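Local atomic coordinates of CalS13 (Micromonospora echinospora, PDB entry 4ZAS), a protein that binds dTDP-4-keto-6-deoxyglucose and probably acts as a pyridoxal phosphate-dependent sugar aminotransferase of the DegT/DnrJ/EryC1 family. Residues R129-N141 against V362-V375. Numbering follows the deposited sequence.
Sequences RIRWVDVDPATLN and VASARTTLPGLDRV
D134 presents its carboxylate to the start of helix 370-375 and takes two backbone N-H groups of its first turn, which have no earlier helical carbonyl to bond to. OD2 accepts from G371 N (2.7 Å) and OD1 from L372 N (2.8 Å), each through the syn lone pair, so the two bonds fix the rotation of the carboxylate. With CG anti to the backbone N (chi1 -158°), the group reaches the helix end, and OD1 also accepts from V135 N, which comes from above the carboxylate plane. The positive end of the helix dipole probably favours the charged form of D134.

One water mediates the second polar link: it accepts from W132 NE1 (2.6 Å) and donates to V362 O (3.0 Å), joining the indole to the other segment.

Apolar packing continues along the chain before and after D134. W132 meets V362 CG2 and T367 CG2 at its ring edge, while its CB lies 3.9 Å from L369 CD1; I130 CG2, from the same strand, covers one indole face. Beyond D134, P137 CB rests 3.5 Å from V375 CG1, and L140 CD2 approaches V375 CG2.

Strand 129-132 forms one edge of the seven-stranded mixed sheet within this chain, and its continuation is thereby joined to segment 362-375. Away from the nucleotide-sugar pocket, the contact exemplifies a carboxylate distant in sequence accepting two backbone N-H groups in the first turn of helix 370-375, whose N-cap residue is L369.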
loop_
_atom_site.group_PDB
_atom_site.type_symbol
_atom_site.label_atom_id
_atom_site.label_comp_id
_atom_site.label_asym_id
_atom_site.label_seq_id
_atom_site.Cartn_x
_atom_site.Cartn_y
_atom_site.Cartn_z
ATOM N N ARG A 129 20.499 3.253 4.803
ATOM C CA ARG A 129 20.782 3.626 6.193
ATOM C C ARG A 129 20.164 4.984 6.544
ATOM O O ARG A 129 20.170 5.909 5.723
ATOM C CB ARG A 129 22.289 3.717 6.433
ATOM C CG ARG A 129 23.024 2.403 6.454
ATOM C CD ARG A 129 24.540 2.645 6.477
ATOM N NE ARG A 129 25.301 1.397 6.527
ATOM C CZ ARG A 129 25.533 0.621 5.469
ATOM N NH1 ARG A 129 25.070 0.963 4.269
ATOM N NH2 ARG A 129 26.234 -0.500 5.604
ATOM N N ILE A 130 19.640 5.101 7.759
ATOM C CA ILE A 130 19.204 6.382 8.313
ATOM C C ILE A 130 20.354 7.116 9.035
ATOM O O ILE A 130 21.043 6.507 9.855
ATOM C CB ILE A 130 18.033 6.177 9.285
ATOM C CG1 ILE A 130 16.752 5.851 8.521
ATOM C CG2 ILE A 130 17.841 7.404 10.164
ATOM C CD1 ILE A 130 15.552 5.631 9.420
ATOM N N ARG A 131 20.592 8.388 8.695
ATOM C CA ARG A 131 21.395 9.270 9.552
ATOM C C ARG A 131 20.549 10.476 9.984
ATOM O O ARG A 131 19.904 11.137 9.163
ATOM C CB ARG A 131 22.696 9.721 8.889
ATOM C CG ARG A 131 23.793 8.671 8.918
ATOM C CD ARG A 131 25.128 9.209 8.413
ATOM N NE ARG A 131 25.629 10.365 9.153
ATOM C CZ ARG A 131 26.522 11.225 8.667
ATOM N NH1 ARG A 131 26.995 11.071 7.433
ATOM N NH2 ARG A 131 26.929 12.250 9.404
ATOM N N TRP A 132 20.484 10.699 11.291
ATOM C CA TRP A 132 19.613 11.736 11.822
ATOM C C TRP A 132 20.234 13.108 11.723
ATOM O O TRP A 132 21.401 13.323 12.064
ATOM C CB TRP A 132 19.253 11.448 13.268
ATOM C CG TRP A 132 18.496 10.138 13.489
ATOM C CD1 TRP A 132 18.892 9.081 14.267
ATOM C CD2 TRP A 132 17.216 9.770 12.940
ATOM N NE1 TRP A 132 17.952 8.089 14.230
ATOM C CE2 TRP A 132 16.905 8.485 13.439
ATOM C CE3 TRP A 132 16.298 10.411 12.101
ATOM C CZ2 TRP A 132 15.719 7.821 13.115
ATOM C CZ3 TRP A 132 15.109 9.750 11.779
ATOM C CH2 TRP A 132 14.840 8.462 12.278
ATOM N N VAL A 133 19.433 14.053 11.277
ATOM C CA VAL A 133 19.842 15.426 11.340
ATOM C C VAL A 133 19.070 16.075 12.484
ATOM O O VAL A 133 17.898 15.757 12.717
ATOM C CB VAL A 133 19.616 16.115 10.009
ATOM C CG1 VAL A 133 20.179 17.510 10.043
ATOM C CG2 VAL A 133 20.295 15.324 8.943
ATOM N N ASP A 134 19.745 16.960 13.217
ATOM C CA ASP A 134 19.135 17.622 14.364
ATOM C C ASP A 134 17.969 18.483 13.879
ATOM O O ASP A 134 17.792 18.727 12.686
ATOM C CB ASP A 134 20.173 18.458 15.136
ATOM C CG ASP A 134 19.770 18.731 16.602
ATOM O OD1 ASP A 134 18.711 18.250 17.042
ATOM O OD2 ASP A 134 20.548 19.396 17.335
ATOM N N VAL A 135 17.159 18.897 14.833
ATOM C CA VAL A 135 15.998 19.714 14.584
ATOM C C VAL A 135 16.288 21.133 15.053
ATOM O O VAL A 135 16.968 21.354 16.057
ATOM C CB VAL A 135 14.760 19.111 15.283
ATOM C CG1 VAL A 135 13.630 20.089 15.323
ATOM C CG2 VAL A 135 14.332 17.836 14.570
ATOM N N ASP A 136 15.818 22.096 14.281
ATOM C CA ASP A 136 15.811 23.484 14.692
ATOM C C ASP A 136 14.652 23.721 15.678
ATOM O O ASP A 136 13.469 23.611 15.324
ATOM C CB ASP A 136 15.709 24.376 13.459
ATOM C CG ASP A 136 15.546 25.835 13.799
ATOM O OD1 ASP A 136 15.761 26.219 14.962
ATOM O OD2 ASP A 136 15.235 26.607 12.871
ATOM N N PRO A 137 14.993 24.029 16.937
ATOM C CA PRO A 137 14.002 24.162 18.017
ATOM C C PRO A 137 12.990 25.295 17.822
ATOM O O PRO A 137 12.008 25.337 18.556
ATOM C CB PRO A 137 14.867 24.405 19.261
ATOM C CG PRO A 137 16.171 24.840 18.753
ATOM C CD PRO A 137 16.369 24.181 17.428
ATOM N N ALA A 138 13.226 26.195 16.870
ATOM C CA ALA A 138 12.299 27.294 16.625
ATOM C C ALA A 138 11.216 26.915 15.625
ATOM O O ALA A 138 10.118 27.472 15.674
ATOM C CB ALA A 138 13.042 28.529 16.140
ATOM N N THR A 139 11.530 25.992 14.706
ATOM C CA THR A 139 10.598 25.601 13.643
ATOM C C THR A 139 10.063 24.171 13.786
ATOM O O THR A 139 9.077 23.803 13.153
ATOM C CB THR A 139 11.259 25.702 12.244
ATOM O OG1 THR A 139 12.413 24.856 12.202
ATOM C CG2 THR A 139 11.698 27.122 11.922
ATOM N N LEU A 140 10.735 23.378 14.613
ATOM C CA LEU A 140 10.492 21.953 14.747
ATOM C C LEU A 140 10.870 21.216 13.457
ATOM O O LEU A 140 10.651 20.006 13.346
ATOM C CB LEU A 140 9.031 21.684 15.122
ATOM C CG LEU A 140 8.515 22.359 16.396
ATOM C CD1 LEU A 140 7.048 22.054 16.596
ATOM C CD2 LEU A 140 9.312 21.969 17.647
ATOM N N ASN A 141 11.473 21.932 12.503
ATOM C CA ASN A 141 11.964 21.307 11.273
ATOM C C ASN A 141 13.476 21.059 11.323
ATOM O O ASN A 141 14.131 21.402 12.294
ATOM C CB ASN A 141 11.601 22.153 10.042
ATOM C CG ASN A 141 10.112 22.128 9.736
ATOM O OD1 ASN A 141 9.422 21.175 10.083
ATOM N ND2 ASN A 141 9.617 23.166 9.069
ATOM N N VAL A 362 15.859 1.217 15.445
ATOM C CA VAL A 362 16.897 2.024 14.820
ATOM C C VAL A 362 17.958 2.430 15.847
ATOM O O VAL A 362 18.593 3.495 15.729
ATOM C CB VAL A 362 16.292 3.243 14.139
ATOM C CG1 VAL A 362 15.505 2.790 12.912
ATOM C CG2 VAL A 362 15.361 3.978 15.090
ATOM N N ALA A 363 18.200 1.545 16.815
ATOM C CA ALA A 363 19.154 1.831 17.884
ATOM C C ALA A 363 20.555 2.176 17.375
ATOM O O ALA A 363 21.310 2.895 18.038
ATOM C CB ALA A 363 19.235 0.651 18.839
ATOM N N SER A 364 20.913 1.638 16.216
ATOM C CA SER A 364 22.266 1.808 15.695
ATOM C C SER A 364 22.540 3.217 15.159
ATOM O O SER A 364 23.688 3.650 15.138
ATOM C CB SER A 364 22.540 0.765 14.607
ATOM O OG SER A 364 21.735 0.997 13.465
ATOM N N ALA A 365 21.501 3.934 14.746
ATOM C CA ALA A 365 21.691 5.258 14.144
ATOM C C ALA A 365 21.618 6.354 15.185
ATOM O O ALA A 365 21.666 7.541 14.858
ATOM C CB ALA A 365 20.671 5.514 13.058
ATOM N N ARG A 366 21.488 5.946 16.437
ATOM C CA ARG A 366 21.310 6.891 17.525
ATOM C C ARG A 366 22.573 7.737 17.694
ATOM O O ARG A 366 23.692 7.228 17.743
ATOM C CB ARG A 366 20.936 6.151 18.809
ATOM C CG ARG A 366 20.567 7.037 19.987
ATOM C CD ARG A 366 19.744 6.256 21.002
ATOM N NE ARG A 366 20.311 4.922 21.211
ATOM C CZ ARG A 366 21.312 4.634 22.038
ATOM N NH1 ARG A 366 21.906 5.596 22.740
ATOM N NH2 ARG A 366 21.737 3.378 22.137
ATOM N N THR A 367 22.356 9.042 17.737
ATOM C CA THR A 367 23.410 10.039 17.737
ATOM C C THR A 367 22.907 11.214 18.574
ATOM O O THR A 367 21.701 11.398 18.707
ATOM C CB THR A 367 23.751 10.479 16.279
ATOM O OG1 THR A 367 24.676 11.561 16.296
ATOM C CG2 THR A 367 22.520 10.948 15.550
ATOM N N THR A 368 23.801 12.006 19.154
ATOM C CA THR A 368 23.350 13.113 19.997
ATOM C C THR A 368 22.774 14.271 19.183
ATOM O O THR A 368 23.449 14.825 18.311
ATOM C CB THR A 368 24.477 13.665 20.819
ATOM O OG1 THR A 368 25.545 13.952 19.914
ATOM C CG2 THR A 368 24.957 12.644 21.825
ATOM N N LEU A 369 21.534 14.640 19.499
ATOM C CA LEU A 369 20.843 15.726 18.812
ATOM C C LEU A 369 20.354 16.768 19.838
ATOM O O LEU A 369 19.226 16.700 20.327
ATOM C CB LEU A 369 19.678 15.172 17.993
ATOM C CG LEU A 369 20.015 13.988 17.083
ATOM C CD1 LEU A 369 18.752 13.233 16.679
ATOM C CD2 LEU A 369 20.791 14.443 15.844
ATOM N N PRO A 370 21.221 17.730 20.185
ATOM C CA PRO A 370 20.939 18.636 21.307
ATOM C C PRO A 370 19.726 19.540 21.057
ATOM O O PRO A 370 18.958 19.839 21.980
ATOM C CB PRO A 370 22.232 19.447 21.434
ATOM C CG PRO A 370 22.868 19.370 20.092
ATOM C CD PRO A 370 22.511 18.026 19.540
ATOM N N GLY A 371 19.555 19.966 19.814
ATOM C CA GLY A 371 18.412 20.784 19.476
ATOM C C GLY A 371 17.117 20.030 19.719
ATOM O O GLY A 371 16.185 20.576 20.312
ATOM N N LEU A 372 17.062 18.772 19.280
ATOM C CA LEU A 372 15.868 17.955 19.476
ATOM C C LEU A 372 15.674 17.703 20.950
ATOM O O LEU A 372 14.559 17.785 21.452
ATOM C CB LEU A 372 15.941 16.633 18.695
ATOM C CG LEU A 372 14.724 15.706 18.855
ATOM C CD1 LEU A 372 13.410 16.354 18.429
ATOM C CD2 LEU A 372 14.940 14.441 18.042
ATOM N N ASP A 373 16.770 17.430 21.648
ATOM C CA ASP A 373 16.739 17.240 23.101
ATOM C C ASP A 373 16.087 18.448 23.787
ATOM O O ASP A 373 15.358 18.302 24.760
ATOM C CB ASP A 373 18.163 17.013 23.628
ATOM C CG ASP A 373 18.734 15.648 23.227
ATOM O OD1 ASP A 373 17.955 14.741 22.856
ATOM O OD2 ASP A 373 19.972 15.489 23.246
ATOM N N ARG A 374 16.349 19.639 23.255
ATOM C CA ARG A 374 15.882 20.877 23.859
ATOM C C ARG A 374 14.359 21.090 23.707
ATOM O O ARG A 374 13.773 21.857 24.485
ATOM C CB ARG A 374 16.660 22.061 23.262
ATOM C CG ARG A 374 16.709 23.268 24.167
ATOM C CD ARG A 374 17.275 22.775 25.492
ATOM N NE ARG A 374 17.453 23.798 26.517
ATOM C CZ ARG A 374 17.485 23.519 27.819
ATOM N NH1 ARG A 374 17.317 22.261 28.213
ATOM N NH2 ARG A 374 17.661 24.480 28.727
ATOM N N VAL A 375 13.715 20.418 22.742
ATOM C CA VAL A 375 12.258 20.578 22.560
ATOM C C VAL A 375 11.390 19.312 22.743
ATOM O O VAL A 375 10.175 19.427 22.928
ATOM C CB VAL A 375 11.930 21.177 21.178
ATOM C CG1 VAL A 375 12.526 22.539 21.050
ATOM C CG2 VAL A 375 12.397 20.270 20.073
HETATM O O HOH W 1 18.273 6.412 16.175
#